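Local structure of signal recognition particle receptor FtsY (Sulfolobus acidocaldarius, 5L3S) at residues 123-127 with 128-132. The protein is an archaeal signal recognition particle receptor, a P-loop nucleotide-binding protein of the SRP54 family that carries a helical bundle ahead of its GTPase domain. Numbering follows the deposited sequence.
Sequences NMLKK and NNLST
Leu125 and Leu130 are joined by a local contact at the C-terminal end of helix 114-127, where the chain turns through a short loop into strand 132-137. Two backbone bonds define the ending: Leu130 N reaches Leu125 O at 2.9 Å, nearly straight at 168°, and Asn129 N meets Lys126 O at 3.0 Å from well above the carbonyl plane. Asn129, the C-prime residue, has a positive phi, the left-handed conformation that ends the helix. The same turn brings the leucine side chains together, CD2 of Leu125 lying 3.8 Å from CD1 of Leu130. The other branch of Leu125, CD1, lies near CG2 of Thr132 in one of that residue's two conformers; Leu125 is buried between Ile94 of helix 90-96 and Val186 of strand 186-191. Asn128 adds a side-chain grip. Its CG stands beside its own backbone N (chi1 -79°), turning the amide back over the last turn, where ND2 donates to Met124 O at 2.9 Å and 166°. That oxygen lies almost in the amide plane, while ND2 sits above the Met124 carbonyl plane. Asn128 N makes only weak bonds, to Met124 O and Leu125 O. Together the paired bonds, positive phi and apolar leucine contact identify a Schellman motif, here closing the helix that follows the P-loop and leading into the next strand in sequence, 132-137, of a P-loop GTPase fold.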
ATOM      1  N   ASN B 123     -19.478   7.036 -10.478  1.00 24.48           N
ATOM      2  CA  ASN B 123     -19.937   8.384 -10.146  1.00 27.06           C
ATOM      3  C   ASN B 123     -19.502   9.424 -11.180  1.00 27.47           C
ATOM      4  O   ASN B 123     -20.284  10.290 -11.568  1.00 31.49           O
ATOM      5  CB  ASN B 123     -19.465   8.813  -8.763  1.00 26.67           C
ATOM      6  CG  ASN B 123     -20.039  10.139  -8.350  1.00 30.92           C
ATOM      7  OD1 ASN B 123     -21.230  10.251  -8.094  1.00 36.30           O
ATOM      8  ND2 ASN B 123     -19.193  11.161  -8.289  1.00 33.24           N
ATOM      9  N   MET B 124     -18.267   9.318 -11.648  1.00 26.76           N
ATOM     10  CA  MET B 124     -17.759  10.279 -12.617  1.00 28.43           C
ATOM     11  C   MET B 124     -18.508  10.092 -13.938  1.00 28.11           C
ATOM     12  O   MET B 124     -18.913  11.064 -14.564  1.00 29.50           O
ATOM     13  CB  MET B 124     -16.248  10.120 -12.812  1.00 24.51           C
ATOM     14  CG  MET B 124     -15.665  11.039 -13.896  1.00 26.72           C
ATOM     15  SD  MET B 124     -13.916  10.689 -14.123  1.00 36.41           S
ATOM     16  CE  MET B 124     -13.938   8.925 -14.425  1.00 35.93           C
ATOM     17  N   LEU B 125     -18.727   8.838 -14.333  1.00 34.83           N
ATOM     18  CA  LEU B 125     -19.438   8.540 -15.586  1.00 34.39           C
ATOM     19  C   LEU B 125     -20.889   9.037 -15.563  1.00 33.30           C
ATOM     20  O   LEU B 125     -21.389   9.591 -16.562  1.00 36.26           O
ATOM     21  CB  LEU B 125     -19.371   7.036 -15.910  1.00 34.61           C
ATOM     22  CG  LEU B 125     -17.973   6.475 -16.225  1.00 36.84           C
ATOM     23  CD1 LEU B 125     -17.953   4.939 -16.275  1.00 37.28           C
ATOM     24  CD2 LEU B 125     -17.432   7.045 -17.528  1.00 32.10           C
ATOM     25  N   LYS B 126     -21.560   8.850 -14.429  1.00 32.37           N
ATOM     26  CA  LYS B 126     -22.916   9.361 -14.256  1.00 37.59           C
ATOM     27  C   LYS B 126     -22.986  10.869 -14.441  1.00 36.87           C
ATOM     28  O   LYS B 126     -23.912  11.373 -15.083  1.00 36.12           O
ATOM     29  CB  LYS B 126     -23.496   8.998 -12.888  1.00 42.29           C
ATOM     30  CG  LYS B 126     -23.892   7.556 -12.722  1.00 46.10           C
ATOM     31  CD  LYS B 126     -25.086   7.439 -11.785  1.00 54.70           C
ATOM     32  CE  LYS B 126     -24.756   7.928 -10.381  1.00 53.33           C
ATOM     33  NZ  LYS B 126     -25.992   8.085  -9.557  1.00 51.91           N
ATOM     34  N   LYS B 127     -22.010  11.586 -13.886  1.00 36.78           N
ATOM     35  CA  LYS B 127     -21.947  13.047 -14.028  1.00 39.90           C
ATOM     36  C   LYS B 127     -21.690  13.459 -15.480  1.00 39.63           C
ATOM     37  O   LYS B 127     -21.998  14.584 -15.884  1.00 41.14           O
ATOM     38  CB  LYS B 127     -20.835  13.629 -13.146  1.00 45.35           C
ATOM     39  CG  LYS B 127     -20.903  13.233 -11.682  1.00 50.16           C
ATOM     40  CD  LYS B 127     -21.885  14.080 -10.893  1.00 58.52           C
ATOM     41  CE  LYS B 127     -22.059  13.537  -9.481  1.00 59.60           C
ATOM     42  NZ  LYS B 127     -22.952  14.401  -8.658  1.00 66.11           N
ATOM     43  N   ASN B 128     -21.097  12.556 -16.256  1.00 34.23           N
ATOM     44  CA  ASN B 128     -20.837  12.823 -17.667  1.00 41.98           C
ATOM     45  C   ASN B 128     -21.929  12.245 -18.565  1.00 41.36           C
ATOM     46  O   ASN B 128     -21.758  12.145 -19.779  1.00 43.40           O
ATOM     47  CB  ASN B 128     -19.467  12.280 -18.075  1.00 40.92           C
ATOM     48  CG  ASN B 128     -18.333  13.187 -17.640  1.00 43.60           C
ATOM     49  OD1 ASN B 128     -17.951  14.114 -18.364  1.00 47.79           O
ATOM     50  ND2 ASN B 128     -17.800  12.940 -16.445  1.00 29.68           N
ATOM     51  N   ASN B 129     -23.042  11.858 -17.947  1.00 42.82           N
ATOM     52  CA  ASN B 129     -24.203  11.307 -18.653  1.00 38.86           C
ATOM     53  C   ASN B 129     -23.945  10.022 -19.443  1.00 37.65           C
ATOM     54  O   ASN B 129     -24.528   9.808 -20.505  1.00 46.19           O
ATOM     55  CB  ASN B 129     -24.845  12.375 -19.544  1.00 46.72           C
ATOM     56  CG  ASN B 129     -25.297  13.584 -18.752  1.00 61.97           C
ATOM     57  OD1 ASN B 129     -26.187  13.485 -17.904  1.00 65.13           O
ATOM     58  ND2 ASN B 129     -24.684  14.734 -19.017  1.00 71.70           N
ATOM     59  N   LEU B 130     -23.080   9.162 -18.917  1.00 30.09           N
ATOM     60  CA  LEU B 130     -22.829   7.858 -19.525  1.00 36.80           C
ATOM     61  C   LEU B 130     -23.442   6.742 -18.677  1.00 40.20           C
ATOM     62  O   LEU B 130     -23.193   6.679 -17.482  1.00 33.58           O
ATOM     63  CB  LEU B 130     -21.320   7.637 -19.675  1.00 31.54           C
ATOM     64  CG  LEU B 130     -20.679   8.600 -20.680  1.00 37.25           C
ATOM     65  CD1 LEU B 130     -19.164   8.602 -20.570  1.00 36.49           C
ATOM     66  CD2 LEU B 130     -21.108   8.234 -22.079  1.00 35.08           C
ATOM     67  N   SER B 131     -24.239   5.864 -19.289  1.00 30.72           N
ATOM     68  CA  SER B 131     -24.831   4.747 -18.542  1.00 29.07           C
ATOM     69  C   SER B 131     -23.788   3.664 -18.248  1.00 34.60           C
ATOM     70  O   SER B 131     -22.825   3.477 -19.005  1.00 28.33           O
ATOM     71  CB  SER B 131     -26.063   4.175 -19.262  1.00 35.76           C
ATOM     72  OG  SER B 131     -25.755   3.710 -20.566  1.00 33.67           O
ATOM     73  N   THR B 132     -23.940   2.965 -17.126  1.00 26.95           N
ATOM     74  CA  THR B 132     -22.921   2.023 -16.685  0.58 30.66           C
ATOM     75  C   THR B 132     -23.523   0.824 -15.977  1.00 27.80           C
ATOM     76  O   THR B 132     -24.538   0.954 -15.295  1.00 31.68           O
ATOM     77  CB  THR B 132     -21.950   2.687 -15.676  0.58 33.45           C
ATOM     78  OG1 THR B 132     -22.676   3.068 -14.500  0.58 39.01           O
ATOM     79  CG2 THR B 132     -21.291   3.920 -16.270  0.58 24.24           C
TER